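Local coordinates for haloacid delahogenase-like family hydrolase (Xanthomonas campestris pv. campestris, PDB 2PKE), which probably acts as a magnesium-dependent phosphatase of the haloacid dehalogenase-like hydrolase family, at residues D21-Y31 with Q141-L150; Q11-G20 with I124-T134. All coordinates share one frame; numbering follows the deposited sequence.

In the fold
Interaction 2 pairs strand 15-18 with strand 129-135, neighbours in the parallel sheet of the HAD-type core, and interaction 1 lies just beyond their C-terminal ends, where the loop after the first strand meets helix 138-148, which follows the second. The centres are about 18 Å apart. Along the chain the segments alternate: 11-20, 21-31, 124-134, 141-150. The two contacts join through packing of Leu24 CD1 on Leu132 CD1 at 3.4 Å, and both reach the magnesium ion, bound by Asp19 OD2 from interaction 2, Asp21 O from interaction 1, and Asn187. Strand pairing and the loop-helix contact thus frame one metal site.

Interaction 1: D21-Y31 with Q141-L150; sequences DDTLWKSEDYY and QEQKIEQSGL. With MG (magnesium ion), chain C.
Asp21 meets helix 138-148 with both carboxylate oxygens. Lys144 NZ forms a salt bridge to Asp21 OD1 at 2.7 Å, coming from above the carboxylate plane, and Gln141 NE2 donates to Asp21 OD2 at 3.1 Å, also out of that plane; the carboxylate and amide planes lie 61° apart. Asp21 OD1 accepts a second bond on its anti lone pair, from Trp25 NE1 at 2.8 Å, almost straight (169°) and in the plane of the indole. Water 2 links Asp21 OD2, Lys144 NZ and Tyr31 OH, while water 1 joins Asp21 N to Gln141 OE1. His109 is a further partner of Lys144 NZ.

The indole turns toward the helix with CG between the backbone N and carbonyl carbon (chi1 51°). Lys144 CB makes an off-centre CH-pi contact over one face of its six-membered ring, and Ile145 CD1 sits at the edge, 3.9 Å from Trp25 CZ3. Farther along, Leu24 CB packs on Leu150 CD1 at 4.0 Å. Ser148 OG accepts from Leu150 N in an ST turn at the helix end.

Asp21 binds magnesium through its backbone O, at 2.1 Å, in a loop consistent with the HAD-type DxDx(T/V) pattern. Its carboxylate is turned instead to Lys144, Gln141 and Trp25, and these three side chains fix its rotation beside the metal.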
# COMPACT_ATOMS: atom_id res chain seq x y z
N ASP A 21 3.32 -12.49 7.38
CA ASP A 21 4.75 -12.82 7.37
C ASP A 21 5.16 -13.47 8.68
O ASP A 21 4.94 -12.91 9.78
CB ASP A 21 5.59 -11.54 7.21
CG ASP A 21 5.53 -10.91 5.81
OD1 ASP A 21 5.27 -11.53 4.79
OD2 ASP A 21 5.86 -9.71 5.73
N ASP A 22 5.66 -14.69 8.59
CA ASP A 22 6.17 -15.44 9.73
C ASP A 22 5.09 -15.97 10.67
O ASP A 22 5.41 -16.45 11.77
CB ASP A 22 7.20 -14.63 10.50
CG ASP A 22 8.24 -14.04 9.59
OD1 ASP A 22 8.85 -14.81 8.83
OD2 ASP A 22 8.34 -12.79 9.58
N THR A 23 3.84 -15.90 10.20
CA THR A 23 2.66 -16.42 10.90
C THR A 23 1.94 -17.44 9.96
O THR A 23 1.78 -18.62 10.31
CB THR A 23 1.67 -15.31 11.34
OG1 THR A 23 2.30 -14.45 12.30
CG2 THR A 23 0.41 -15.94 11.93
N LEU A 24 1.51 -16.97 8.78
CA LEU A 24 0.92 -17.84 7.75
C LEU A 24 1.96 -18.43 6.78
O LEU A 24 1.76 -19.52 6.26
CB LEU A 24 -0.17 -17.10 6.96
CG LEU A 24 -1.31 -16.45 7.74
CD1 LEU A 24 -2.13 -15.63 6.77
CD2 LEU A 24 -2.14 -17.50 8.42
N TRP A 25 3.02 -17.69 6.49
CA TRP A 25 4.03 -18.15 5.52
C TRP A 25 5.39 -17.69 6.01
O TRP A 25 5.48 -16.81 6.85
CB TRP A 25 3.72 -17.59 4.09
CG TRP A 25 3.49 -16.12 4.03
CD1 TRP A 25 4.43 -15.15 4.23
CD2 TRP A 25 2.25 -15.43 3.82
NE1 TRP A 25 3.87 -13.92 4.14
CE2 TRP A 25 2.54 -14.05 3.88
CE3 TRP A 25 0.94 -15.85 3.55
CZ2 TRP A 25 1.55 -13.07 3.71
CZ3 TRP A 25 -0.03 -14.88 3.37
CH2 TRP A 25 0.27 -13.51 3.48
N LYS A 26 6.44 -18.25 5.44
CA LYS A 26 7.82 -17.88 5.76
C LYS A 26 8.19 -16.57 5.07
O LYS A 26 7.83 -16.35 3.91
CB LYS A 26 8.78 -18.99 5.37
CG LYS A 26 8.40 -20.31 6.02
CD LYS A 26 9.47 -21.36 5.86
CE LYS A 26 8.94 -22.75 6.25
N SER A 27 8.87 -15.70 5.80
CA SER A 27 9.26 -14.38 5.29
C SER A 27 10.64 -14.00 5.77
O SER A 27 11.48 -13.60 5.00
CB SER A 27 8.30 -13.31 5.77
OG SER A 27 8.72 -12.03 5.37
N GLU A 28 10.84 -14.12 7.06
CA GLU A 28 12.07 -13.72 7.68
C GLU A 28 13.27 -14.47 7.08
O GLU A 28 14.33 -13.91 6.95
CB GLU A 28 12.02 -13.96 9.19
CG GLU A 28 13.15 -13.28 9.91
CD GLU A 28 13.13 -11.74 9.75
OE1 GLU A 28 12.03 -11.13 9.61
OE2 GLU A 28 14.24 -11.13 9.78
N ASP A 29 13.09 -15.74 6.73
CA ASP A 29 14.16 -16.53 6.12
C ASP A 29 14.74 -15.78 4.94
O ASP A 29 15.94 -15.76 4.73
CB ASP A 29 13.65 -17.87 5.55
CG ASP A 29 13.03 -18.78 6.59
OD1 ASP A 29 12.14 -18.34 7.34
OD2 ASP A 29 13.41 -19.97 6.62
N TYR A 30 13.85 -15.20 4.13
CA TYR A 30 14.26 -14.49 2.92
C TYR A 30 14.91 -13.15 3.19
O TYR A 30 15.80 -12.73 2.45
CB TYR A 30 13.08 -14.37 1.95
CG TYR A 30 12.60 -15.74 1.51
CD1 TYR A 30 13.26 -16.42 0.51
CD2 TYR A 30 11.55 -16.38 2.14
CE1 TYR A 30 12.88 -17.69 0.13
CE2 TYR A 30 11.16 -17.65 1.77
CZ TYR A 30 11.83 -18.30 0.77
OH TYR A 30 11.46 -19.57 0.37
N TYR A 31 14.46 -12.47 4.23
CA TYR A 31 15.10 -11.27 4.66
C TYR A 31 16.50 -11.58 5.24
O TYR A 31 17.44 -10.82 5.05
CB TYR A 31 14.22 -10.55 5.66
CG TYR A 31 13.09 -9.81 5.01
CD1 TYR A 31 13.32 -8.63 4.35
CD2 TYR A 31 11.79 -10.28 5.07
CE1 TYR A 31 12.27 -7.90 3.74
CE2 TYR A 31 10.76 -9.58 4.48
CZ TYR A 31 11.01 -8.39 3.82
OH TYR A 31 10.00 -7.71 3.25
N GLN A 141 2.33 -7.47 -0.18
CA GLN A 141 1.46 -8.28 0.72
C GLN A 141 0.29 -8.90 -0.05
O GLN A 141 -0.05 -10.08 0.12
CB GLN A 141 0.96 -7.45 1.94
CG GLN A 141 2.08 -7.01 2.88
CD GLN A 141 2.70 -8.17 3.57
OE1 GLN A 141 2.04 -9.18 3.79
NE2 GLN A 141 3.97 -8.04 3.93
N GLU A 142 -0.29 -8.14 -0.98
CA GLU A 142 -1.35 -8.70 -1.82
C GLU A 142 -0.84 -9.85 -2.69
O GLU A 142 -1.50 -10.88 -2.84
CB GLU A 142 -1.93 -7.62 -2.70
CG GLU A 142 -2.96 -6.77 -1.99
CD GLU A 142 -3.50 -5.71 -2.93
OE1 GLU A 142 -2.94 -5.55 -4.03
OE2 GLU A 142 -4.47 -5.04 -2.56
N GLN A 143 0.37 -9.70 -3.22
CA GLN A 143 0.96 -10.76 -4.02
C GLN A 143 1.31 -12.00 -3.18
O GLN A 143 1.13 -13.12 -3.64
CB GLN A 143 2.13 -10.24 -4.85
CG GLN A 143 1.71 -9.37 -6.09
CD GLN A 143 0.49 -9.92 -6.90
OE1 GLN A 143 -0.42 -9.17 -7.25
NE2 GLN A 143 0.48 -11.23 -7.18
N LYS A 144 1.73 -11.81 -1.94
CA LYS A 144 2.07 -12.92 -1.06
C LYS A 144 0.82 -13.75 -0.75
O LYS A 144 0.88 -14.96 -0.90
CB LYS A 144 2.76 -12.47 0.23
CG LYS A 144 4.19 -11.83 0.05
CD LYS A 144 4.96 -11.86 1.39
CE LYS A 144 5.81 -10.66 1.72
NZ LYS A 144 6.95 -11.00 2.69
N ILE A 145 -0.29 -13.11 -0.41
CA ILE A 145 -1.52 -13.87 -0.19
C ILE A 145 -1.93 -14.67 -1.44
O ILE A 145 -2.39 -15.78 -1.33
CB ILE A 145 -2.66 -13.01 0.44
CG1 ILE A 145 -3.88 -13.87 0.77
CG2 ILE A 145 -3.07 -11.86 -0.45
CD1 ILE A 145 -3.61 -14.95 1.85
N GLU A 146 -1.75 -14.12 -2.63
CA GLU A 146 -2.09 -14.85 -3.87
C GLU A 146 -1.10 -16.01 -4.13
O GLU A 146 -1.52 -17.12 -4.35
CB GLU A 146 -2.24 -13.86 -5.05
CG GLU A 146 -2.92 -14.42 -6.38
CD GLU A 146 -4.45 -14.83 -6.28
OE1 GLU A 146 -5.26 -14.16 -5.57
OE2 GLU A 146 -4.84 -15.84 -6.94
N GLN A 147 0.21 -15.76 -4.01
CA GLN A 147 1.24 -16.79 -4.14
C GLN A 147 1.07 -17.92 -3.14
O GLN A 147 1.55 -19.02 -3.37
CB GLN A 147 2.67 -16.23 -3.88
CG GLN A 147 3.26 -15.17 -4.85
CD GLN A 147 4.63 -14.57 -4.36
OE1 GLN A 147 4.69 -13.45 -3.81
NE2 GLN A 147 5.71 -15.34 -4.56
N SER A 148 0.45 -17.63 -2.00
CA SER A 148 0.40 -18.54 -0.85
C SER A 148 -0.53 -19.69 -1.09
O SER A 148 -0.33 -20.74 -0.51
CB SER A 148 -0.02 -17.84 0.47
OG SER A 148 -1.37 -17.43 0.43
N GLY A 149 -1.56 -19.47 -1.89
CA GLY A 149 -2.68 -20.39 -2.04
C GLY A 149 -3.80 -20.19 -1.05
O GLY A 149 -4.88 -20.76 -1.21
N LEU A 150 -3.60 -19.34 -0.04
CA LEU A 150 -4.61 -19.09 0.99
C LEU A 150 -5.66 -18.01 0.66
O LEU A 150 -6.46 -17.70 1.49
CB LEU A 150 -3.92 -18.68 2.31
CG LEU A 150 -2.88 -19.64 2.94
CD1 LEU A 150 -2.17 -18.93 4.04
CD2 LEU A 150 -3.53 -20.90 3.48
MG MG C . 4.80 -11.43 11.20
O HOH W 1 2.56 -9.88 6.46
O HOH W 2 7.55 -8.24 3.71
O HOH W 3 6.86 -11.27 11.17
O HOH W 4 4.60 -10.03 12.86
O HOH W 5 4.24 -9.85 9.86

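Interaction 2: Q11-G20 with I124-T134; sequences QAIQLVGFDG and IAADYAVVLIT. With MG (magnesium ion), chain C.
The Phe18 ring, on strand 15-18, meets the adjacent parallel strand 129-135 of the Rossmann-like HAD core with its edge: Val131 O lies in its plane and Val130 CG1 is 3.7 Å from Phe18 CE1. Ile124 CD1, from helix 117-125, also lies at the edge, 3.9 Å from Phe18 CZ, the two side chains reaching toward each other. The Tyr128 ring, just before strand 129-135, likewise has Ile13 O at its edge, 3.3 Å from Tyr128 CE1, while the Gln11 amide crosses obliquely, its plane 61° from that of the ring. Tyr128 OH bonds to Asp244.

Val16 N and Phe18 N donate to Ala129 O and Val131 O, and Val16 O and Phe18 O accept from Val131 N and Ile133 N. On the sheet face that carries Val16 and Phe18, Val16 CG2 packs on Ile124 CG2 at 3.7 Å; on the face that carries Leu15 and Val131, Leu15 CD1 presses tightly on Ala129 CB, at 3.4 Å. Before the strands, Gln11 NE2 bridges Asp127 O and Ile13 O.

At the C-terminal end Asp19 CG stands anti to its own N (chi1 180°), directing the carboxylate to the metal. Asp19 OD1 forms a salt bridge with Lys163 and accepts a hydrogen bond from water 5, itself a magnesium ligand, whereas Asp19 OD2 binds magnesium at 2.0 Å.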
# COMPACT_ATOMS: atom_id res chain seq x y z
N GLN A 11 -21.88 -17.18 20.81
CA GLN A 11 -20.41 -17.09 20.94
C GLN A 11 -20.02 -15.64 21.24
O GLN A 11 -20.76 -14.71 20.90
CB GLN A 11 -19.67 -17.60 19.68
CG GLN A 11 -19.75 -16.68 18.50
CD GLN A 11 -19.31 -17.36 17.21
OE1 GLN A 11 -19.91 -18.34 16.79
NE2 GLN A 11 -18.25 -16.84 16.57
N ALA A 12 -18.86 -15.44 21.85
CA ALA A 12 -18.42 -14.10 22.26
C ALA A 12 -17.44 -13.53 21.22
O ALA A 12 -17.67 -12.45 20.69
CB ALA A 12 -17.79 -14.11 23.65
N ILE A 13 -16.41 -14.29 20.85
CA ILE A 13 -15.47 -13.83 19.82
C ILE A 13 -16.15 -13.97 18.44
O ILE A 13 -16.78 -14.98 18.15
CB ILE A 13 -14.14 -14.64 19.87
CG1 ILE A 13 -13.35 -14.39 21.16
CG2 ILE A 13 -13.25 -14.43 18.57
CD1 ILE A 13 -13.12 -12.98 21.47
N GLN A 14 -16.03 -12.96 17.59
CA GLN A 14 -16.67 -12.99 16.28
C GLN A 14 -15.69 -12.92 15.12
O GLN A 14 -16.05 -13.27 14.00
CB GLN A 14 -17.65 -11.81 16.15
CG GLN A 14 -18.77 -11.77 17.19
CD GLN A 14 -19.77 -12.84 17.02
OE1 GLN A 14 -19.91 -13.40 15.92
NE2 GLN A 14 -20.54 -13.13 18.09
N LEU A 15 -14.45 -12.47 15.37
CA LEU A 15 -13.52 -12.19 14.31
C LEU A 15 -12.12 -12.61 14.73
O LEU A 15 -11.70 -12.34 15.82
CB LEU A 15 -13.53 -10.72 13.94
CG LEU A 15 -12.60 -10.25 12.83
CD1 LEU A 15 -12.93 -10.84 11.43
CD2 LEU A 15 -12.58 -8.71 12.73
N VAL A 16 -11.43 -13.32 13.86
CA VAL A 16 -10.08 -13.73 14.14
C VAL A 16 -9.19 -13.12 13.06
O VAL A 16 -9.40 -13.33 11.87
CB VAL A 16 -9.93 -15.23 14.19
CG1 VAL A 16 -8.47 -15.59 14.52
CG2 VAL A 16 -10.90 -15.85 15.19
N GLY A 17 -8.20 -12.35 13.50
CA GLY A 17 -7.29 -11.71 12.62
C GLY A 17 -6.02 -12.52 12.58
O GLY A 17 -5.66 -13.12 13.58
N PHE A 18 -5.35 -12.55 11.42
CA PHE A 18 -4.11 -13.25 11.26
C PHE A 18 -3.08 -12.29 10.72
O PHE A 18 -3.34 -11.59 9.73
CB PHE A 18 -4.26 -14.39 10.26
CG PHE A 18 -5.17 -15.49 10.72
CD1 PHE A 18 -6.54 -15.38 10.56
CD2 PHE A 18 -4.66 -16.61 11.33
CE1 PHE A 18 -7.38 -16.41 11.00
CE2 PHE A 18 -5.50 -17.62 11.75
CZ PHE A 18 -6.86 -17.50 11.57
N ASP A 19 -1.89 -12.30 11.28
CA ASP A 19 -0.71 -11.75 10.60
C ASP A 19 -0.32 -12.62 9.40
O ASP A 19 -0.75 -13.78 9.26
CB ASP A 19 0.45 -11.66 11.60
CG ASP A 19 1.73 -11.11 11.02
OD1 ASP A 19 1.70 -10.11 10.25
OD2 ASP A 19 2.83 -11.68 11.33
N GLY A 20 0.48 -12.09 8.48
CA GLY A 20 0.96 -12.94 7.36
C GLY A 20 2.39 -13.41 7.56
O GLY A 20 2.65 -14.59 7.82
N ILE A 124 -10.82 -22.55 11.94
CA ILE A 124 -11.30 -21.34 12.60
C ILE A 124 -12.40 -20.68 11.78
O ILE A 124 -13.45 -20.31 12.34
CB ILE A 124 -10.18 -20.37 12.87
CG1 ILE A 124 -9.26 -20.96 13.96
CG2 ILE A 124 -10.76 -18.99 13.28
CD1 ILE A 124 -7.83 -20.37 14.03
N ALA A 125 -12.20 -20.61 10.47
CA ALA A 125 -13.12 -19.92 9.57
C ALA A 125 -14.49 -20.57 9.56
O ALA A 125 -15.44 -19.95 9.12
CB ALA A 125 -12.57 -19.87 8.20
N ALA A 126 -14.60 -21.80 10.02
CA ALA A 126 -15.89 -22.50 10.13
C ALA A 126 -16.80 -21.85 11.18
O ALA A 126 -18.01 -21.89 11.03
CB ALA A 126 -15.65 -24.00 10.47
N ASP A 127 -16.21 -21.26 12.23
CA ASP A 127 -16.97 -20.70 13.37
C ASP A 127 -16.87 -19.18 13.57
O ASP A 127 -17.63 -18.62 14.36
CB ASP A 127 -16.49 -21.35 14.67
CG ASP A 127 -16.69 -22.84 14.68
OD1 ASP A 127 -17.79 -23.25 14.36
OD2 ASP A 127 -15.75 -23.59 15.00
N TYR A 128 -15.88 -18.57 12.93
CA TYR A 128 -15.52 -17.17 13.12
C TYR A 128 -15.26 -16.52 11.76
O TYR A 128 -14.81 -17.22 10.85
CB TYR A 128 -14.23 -17.09 13.91
CG TYR A 128 -14.35 -17.77 15.24
CD1 TYR A 128 -14.93 -17.12 16.31
CD2 TYR A 128 -13.93 -19.08 15.41
CE1 TYR A 128 -15.07 -17.76 17.56
CE2 TYR A 128 -14.05 -19.72 16.67
CZ TYR A 128 -14.65 -19.06 17.73
OH TYR A 128 -14.83 -19.69 18.99
N ALA A 129 -15.54 -15.22 11.63
CA ALA A 129 -15.02 -14.40 10.54
C ALA A 129 -13.53 -14.40 10.67
O ALA A 129 -13.01 -14.44 11.79
CB ALA A 129 -15.50 -12.97 10.63
N VAL A 130 -12.83 -14.33 9.53
CA VAL A 130 -11.35 -14.25 9.54
C VAL A 130 -10.87 -13.06 8.71
O VAL A 130 -11.50 -12.69 7.73
CB VAL A 130 -10.67 -15.55 9.06
CG1 VAL A 130 -10.97 -16.72 10.02
CG2 VAL A 130 -11.04 -15.87 7.59
N VAL A 131 -9.76 -12.42 9.10
CA VAL A 131 -9.21 -11.31 8.35
C VAL A 131 -7.67 -11.43 8.39
O VAL A 131 -7.10 -11.80 9.40
CB VAL A 131 -9.70 -9.89 8.88
CG1 VAL A 131 -9.53 -9.75 10.44
CG2 VAL A 131 -9.02 -8.73 8.09
N LEU A 132 -7.02 -11.08 7.31
CA LEU A 132 -5.54 -10.98 7.33
C LEU A 132 -5.19 -9.53 7.55
O LEU A 132 -5.61 -8.69 6.77
CB LEU A 132 -4.95 -11.43 6.01
CG LEU A 132 -3.46 -11.79 6.13
CD1 LEU A 132 -3.13 -12.86 5.12
CD2 LEU A 132 -2.59 -10.58 5.97
N ILE A 133 -4.44 -9.23 8.61
CA ILE A 133 -4.03 -7.86 8.90
C ILE A 133 -2.53 -7.84 8.91
O ILE A 133 -1.86 -8.51 9.71
CB ILE A 133 -4.60 -7.32 10.22
CG1 ILE A 133 -6.11 -7.46 10.18
CG2 ILE A 133 -4.13 -5.85 10.48
CD1 ILE A 133 -6.87 -7.09 11.50
N THR A 134 -1.99 -7.04 8.01
CA THR A 134 -0.54 -6.90 7.93
C THR A 134 -0.08 -5.46 7.68
O THR A 134 -0.82 -4.67 7.18
CB THR A 134 0.02 -7.76 6.82
OG1 THR A 134 1.45 -7.79 6.99
CG2 THR A 134 -0.32 -7.20 5.45
MG MG C . 4.80 -11.43 11.20
O HOH W 6 2.59 -7.07 9.82
O HOH W 5 4.24 -9.85 9.86
O HOH W 4 4.60 -10.03 12.86
O HOH W 3 6.86 -11.27 11.17